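Local structure of hemin degrading factor (Pseudomonas aeruginosa, 4MF9) at residues 300-311 / 322-333. The protein binds heme and probably both degrades it and takes part in heme trafficking. Numbering follows the deposited sequence.
Sequences LKTTGIAELWRV and SWEAFDPDGELI
Trp309 and Phe326 meet on one face of an antiparallel beta hairpin, CD1 of the Trp309 indole lying 3.7 Å from CE1 of the Phe326 ring, the two planes 82° apart. The indole is also held at its edge: Trp309 NE1 donates in the ring plane to the anti lone pair of Glu307 OE1 (3.0 Å), which helps to fix the rotation of the ring. Farther along this face, Val311 CG2 packs 3.9 Å from CD of Glu324, whose carboxylate forms salt bridges with the heme-binding residues Arg228 and Lys313 and probably helps to position both. The other face is packed by Leu308, where one side chain serves two neighbours. With CG anti to the backbone N (chi1 -177°), Leu308 sets CD1 against Ala325 CB at 3.8 Å and CD2 against Trp323 CE3.

A classic beta bulge ends this regular pairing: Ala306 N (2.7 Å) and Glu307 N (3.1 Å) both donate to Phe326 O. Beyond it the contact divides. On the buried side Ile333 CD1 packs against Ile305 CG1 (3.9 Å) and Ile333 CG2 against Leu300 CD1; the turn side opens to solvent. There Ala306 CB rests on Pro328 CD in the type I turn from Asp327 to Gly330, and a water joins Glu307 OE2 to Asp327 O. Asp327 OD1 braces the turn, receiving Asp329 N and Glu331 N from opposite faces of its carboxylate plane.

Within the sheet, strand 307-313 is flanked by strands 240-243 and 320-326, the latter followed by strand 332-338. Helix 228-235 packs on the Trp309 and Phe326 face, while helix 247-258 lies against Leu308 and Trp323.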
loop_
_atom_site.group_PDB
_atom_site.type_symbol
_atom_site.label_atom_id
_atom_site.label_comp_id
_atom_site.label_asym_id
_atom_site.label_seq_id
_atom_site.Cartn_x
_atom_site.Cartn_y
_atom_site.Cartn_z
ATOM N N LEU A 300 -5.917 -4.026 -9.708
ATOM C CA LEU A 300 -6.008 -2.607 -10.059
ATOM C C LEU A 300 -7.356 -2.207 -10.683
ATOM O O LEU A 300 -7.701 -2.624 -11.795
ATOM C CB LEU A 300 -4.850 -2.228 -11.007
ATOM C CG LEU A 300 -4.875 -0.838 -11.645
ATOM C CD1 LEU A 300 -4.814 0.259 -10.592
ATOM C CD2 LEU A 300 -3.760 -0.661 -12.678
ATOM N N LYS A 301 -8.070 -1.340 -10.031
ATOM C CA LYS A 301 -9.283 -0.829 -10.512
ATOM C C LYS A 301 -9.008 0.323 -11.497
ATOM O O LYS A 301 -9.000 1.466 -11.144
ATOM C CB LYS A 301 -10.100 -0.367 -9.307
ATOM C CG LYS A 301 -11.556 -0.076 -9.492
ATOM C CD LYS A 301 -12.210 -0.928 -10.544
ATOM C CE LYS A 301 -13.117 -1.941 -9.918
ATOM N NZ LYS A 301 -14.104 -1.217 -9.126
ATOM N N THR A 302 -8.796 -0.040 -12.751
ATOM C CA THR A 302 -8.434 0.910 -13.810
ATOM C C THR A 302 -9.327 2.143 -13.902
ATOM O O THR A 302 -8.861 3.222 -14.276
ATOM C CB THR A 302 -8.368 0.224 -15.184
ATOM O OG1 THR A 302 -9.673 -0.256 -15.565
ATOM C CG2 THR A 302 -7.396 -0.929 -15.124
ATOM N N THR A 303 -10.597 1.991 -13.534
ATOM C CA THR A 303 -11.560 3.089 -13.612
ATOM C C THR A 303 -11.333 4.158 -12.555
ATOM O O THR A 303 -11.878 5.257 -12.645
ATOM C CB THR A 303 -12.997 2.564 -13.483
ATOM O OG1 THR A 303 -13.007 1.468 -12.563
ATOM C CG2 THR A 303 -13.498 2.077 -14.836
ATOM N N GLY A 304 -10.530 3.835 -11.548
ATOM C CA GLY A 304 -10.270 4.772 -10.470
ATOM C C GLY A 304 -9.122 5.695 -10.809
ATOM O O GLY A 304 -8.895 6.695 -10.112
ATOM N N ILE A 305 -8.411 5.359 -11.885
ATOM C CA ILE A 305 -7.258 6.140 -12.356
ATOM C C ILE A 305 -7.701 7.415 -13.052
ATOM O O ILE A 305 -8.332 7.364 -14.106
ATOM C CB ILE A 305 -6.395 5.333 -13.349
ATOM C CG1 ILE A 305 -5.824 4.086 -12.674
ATOM C CG2 ILE A 305 -5.246 6.185 -13.874
ATOM C CD1 ILE A 305 -5.016 3.196 -13.624
ATOM N N ALA A 306 -7.364 8.561 -12.472
ATOM C CA ALA A 306 -7.726 9.845 -13.062
ATOM C C ALA A 306 -6.607 10.408 -13.932
ATOM O O ALA A 306 -6.878 11.007 -14.971
ATOM C CB ALA A 306 -8.095 10.835 -12.001
ATOM N N GLU A 307 -5.358 10.254 -13.487
ATOM C CA GLU A 307 -4.199 10.726 -14.256
ATOM C C GLU A 307 -3.079 9.706 -14.230
ATOM O O GLU A 307 -2.887 8.991 -13.236
ATOM C CB GLU A 307 -3.638 12.034 -13.701
ATOM C CG GLU A 307 -4.642 13.107 -13.397
ATOM C CD GLU A 307 -4.033 14.251 -12.606
ATOM O OE1 GLU A 307 -2.836 14.580 -12.819
ATOM O OE2 GLU A 307 -4.764 14.822 -11.773
ATOM N N LEU A 308 -2.328 9.666 -15.322
ATOM C CA LEU A 308 -1.211 8.752 -15.475
ATOM C C LEU A 308 -0.033 9.547 -16.030
ATOM O O LEU A 308 -0.144 10.180 -17.098
ATOM C CB LEU A 308 -1.573 7.623 -16.451
ATOM C CG LEU A 308 -0.424 6.619 -16.560
ATOM C CD1 LEU A 308 -0.137 6.002 -15.159
ATOM C CD2 LEU A 308 -0.700 5.555 -17.596
ATOM N N TRP A 309 1.086 9.528 -15.307
ATOM C CA TRP A 309 2.254 10.323 -15.688
ATOM C C TRP A 309 3.496 9.473 -15.863
ATOM O O TRP A 309 3.752 8.556 -15.068
ATOM C CB TRP A 309 2.548 11.350 -14.591
ATOM C CG TRP A 309 1.557 12.443 -14.508
ATOM C CD1 TRP A 309 0.365 12.427 -13.841
ATOM C CD2 TRP A 309 1.675 13.736 -15.098
ATOM N NE1 TRP A 309 -0.274 13.631 -13.993
ATOM C CE2 TRP A 309 0.515 14.456 -14.757
ATOM C CE3 TRP A 309 2.653 14.358 -15.887
ATOM C CZ2 TRP A 309 0.302 15.769 -15.183
ATOM C CZ3 TRP A 309 2.444 15.658 -16.298
ATOM C CH2 TRP A 309 1.279 16.353 -15.950
ATOM N N ARG A 310 4.263 9.782 -16.889
ATOM C CA ARG A 310 5.618 9.352 -16.998
ATOM C C ARG A 310 6.511 10.410 -16.299
ATOM O O ARG A 310 6.423 11.529 -16.600
ATOM C CB ARG A 310 6.067 9.175 -18.441
ATOM C CG ARG A 310 7.529 8.968 -18.676
ATOM C CD ARG A 310 7.887 8.525 -20.116
ATOM N NE ARG A 310 7.220 9.317 -21.131
ATOM C CZ ARG A 310 6.538 8.833 -22.158
ATOM N NH1 ARG A 310 6.416 7.528 -22.342
ATOM N NH2 ARG A 310 6.005 9.655 -23.022
ATOM N N VAL A 311 7.362 9.990 -15.393
ATOM C CA VAL A 311 8.141 10.959 -14.612
ATOM C C VAL A 311 9.615 10.602 -14.666
ATOM O O VAL A 311 9.962 9.419 -14.589
ATOM C CB VAL A 311 7.694 10.969 -13.134
ATOM C CG1 VAL A 311 8.439 12.059 -12.332
ATOM C CG2 VAL A 311 6.192 11.176 -13.032
ATOM N N SER A 322 9.796 6.590 -13.977
ATOM C CA SER A 322 8.699 5.879 -13.331
ATOM C C SER A 322 7.404 6.272 -14.010
ATOM O O SER A 322 7.356 7.291 -14.700
ATOM C CB SER A 322 8.622 6.256 -11.853
ATOM O OG SER A 322 8.376 7.644 -11.711
ATOM N N TRP A 323 6.367 5.454 -13.828
ATOM C CA TRP A 323 5.001 5.826 -14.177
ATOM C C TRP A 323 4.226 5.940 -12.871
ATOM O O TRP A 323 4.370 5.091 -11.986
ATOM C CB TRP A 323 4.348 4.755 -15.054
ATOM C CG TRP A 323 4.779 4.799 -16.496
ATOM C CD1 TRP A 323 5.956 5.292 -16.995
ATOM C CD2 TRP A 323 4.023 4.349 -17.622
ATOM N NE1 TRP A 323 5.980 5.155 -18.369
ATOM C CE2 TRP A 323 4.804 4.576 -18.774
ATOM C CE3 TRP A 323 2.764 3.751 -17.765
ATOM C CZ2 TRP A 323 4.363 4.246 -20.050
ATOM C CZ3 TRP A 323 2.327 3.424 -19.037
ATOM C CH2 TRP A 323 3.127 3.672 -20.165
ATOM N N GLU A 324 3.424 6.994 -12.746
ATOM C CA GLU A 324 2.691 7.277 -11.519
ATOM C C GLU A 324 1.218 7.527 -11.853
ATOM O O GLU A 324 0.881 8.405 -12.650
ATOM C CB GLU A 324 3.353 8.456 -10.776
ATOM C CG GLU A 324 4.855 8.202 -10.573
ATOM C CD GLU A 324 5.577 9.237 -9.737
ATOM O OE1 GLU A 324 4.938 10.194 -9.246
ATOM O OE2 GLU A 324 6.805 9.077 -9.573
ATOM N N ALA A 325 0.348 6.713 -11.262
ATOM C CA ALA A 325 -1.092 6.812 -11.486
ATOM C C ALA A 325 -1.749 7.440 -10.259
ATOM O O ALA A 325 -1.450 7.071 -9.117
ATOM C CB ALA A 325 -1.663 5.447 -11.756
ATOM N N PHE A 326 -2.633 8.377 -10.471
ATOM C CA PHE A 326 -3.325 9.088 -9.449
ATOM C C PHE A 326 -4.849 8.982 -9.566
ATOM O O PHE A 326 -5.371 8.901 -10.647
ATOM C CB PHE A 326 -2.976 10.542 -9.483
ATOM C CG PHE A 326 -1.494 10.809 -9.377
ATOM C CD1 PHE A 326 -0.688 10.778 -10.481
ATOM C CD2 PHE A 326 -0.923 11.083 -8.164
ATOM C CE1 PHE A 326 0.644 11.052 -10.393
ATOM C CE2 PHE A 326 0.419 11.325 -8.057
ATOM C CZ PHE A 326 1.204 11.287 -9.168
ATOM N N ASP A 327 -5.520 9.011 -8.429
ATOM C CA ASP A 327 -6.971 9.103 -8.361
ATOM C C ASP A 327 -7.466 10.549 -8.459
ATOM O O ASP A 327 -6.640 11.418 -8.532
ATOM C CB ASP A 327 -7.504 8.412 -7.125
ATOM C CG ASP A 327 -7.143 9.096 -5.870
ATOM O OD1 ASP A 327 -6.861 10.273 -5.843
ATOM O OD2 ASP A 327 -7.193 8.426 -4.869
ATOM N N PRO A 328 -8.768 10.778 -8.381
ATOM C CA PRO A 328 -9.314 12.109 -8.477
ATOM C C PRO A 328 -8.934 13.001 -7.322
ATOM O O PRO A 328 -9.192 14.138 -7.425
ATOM C CB PRO A 328 -10.825 11.885 -8.536
ATOM C CG PRO A 328 -10.959 10.644 -9.260
ATOM C CD PRO A 328 -9.764 9.790 -8.845
ATOM N N ASP A 329 -8.400 12.456 -6.260
ATOM C CA ASP A 329 -8.022 13.278 -5.108
ATOM C C ASP A 329 -6.545 13.677 -5.129
ATOM O O ASP A 329 -6.063 14.365 -4.221
ATOM C CB ASP A 329 -8.362 12.571 -3.797
ATOM C CG ASP A 329 -9.849 12.350 -3.627
ATOM O OD1 ASP A 329 -10.637 13.203 -4.095
ATOM O OD2 ASP A 329 -10.226 11.317 -3.030
ATOM N N GLY A 330 -5.834 13.257 -6.171
ATOM C CA GLY A 330 -4.419 13.575 -6.285
ATOM C C GLY A 330 -3.531 12.591 -5.547
ATOM O O GLY A 330 -2.317 12.802 -5.440
ATOM N N GLU A 331 -4.122 11.505 -5.050
ATOM C CA GLU A 331 -3.345 10.505 -4.327
ATOM C C GLU A 331 -2.828 9.419 -5.264
ATOM O O GLU A 331 -3.510 9.032 -6.217
ATOM C CB GLU A 331 -4.169 9.893 -3.191
ATOM C CG GLU A 331 -4.577 10.878 -2.099
ATOM C CD GLU A 331 -3.401 11.380 -1.263
ATOM O OE1 GLU A 331 -2.846 10.596 -0.464
ATOM O OE2 GLU A 331 -3.037 12.567 -1.391
ATOM N N LEU A 332 -1.659 8.904 -4.997
ATOM C CA LEU A 332 -1.027 7.881 -5.764
ATOM C C LEU A 332 -1.731 6.500 -5.619
ATOM O O LEU A 332 -1.829 5.956 -4.539
ATOM C CB LEU A 332 0.345 7.701 -5.231
ATOM C CG LEU A 332 1.573 8.311 -5.854
ATOM C CD1 LEU A 332 2.780 8.033 -5.000
ATOM C CD2 LEU A 332 1.770 7.898 -7.267
ATOM N N ILE A 333 -2.211 5.944 -6.727
ATOM C CA ILE A 333 -2.629 4.556 -6.770
ATOM C C ILE A 333 -1.563 3.479 -6.772
ATOM O O ILE A 333 -1.533 2.559 -5.980
ATOM C CB ILE A 333 -3.620 4.348 -7.947
ATOM C CG1 ILE A 333 -4.827 5.260 -7.817
ATOM C CG2 ILE A 333 -3.985 2.910 -8.146
ATOM C CD1 ILE A 333 -5.574 5.491 -9.087
HETATM O O HOH W 1 -6.021 13.632 -9.896
HETATM O O HOH W 2 11.020 8.836 -11.485
#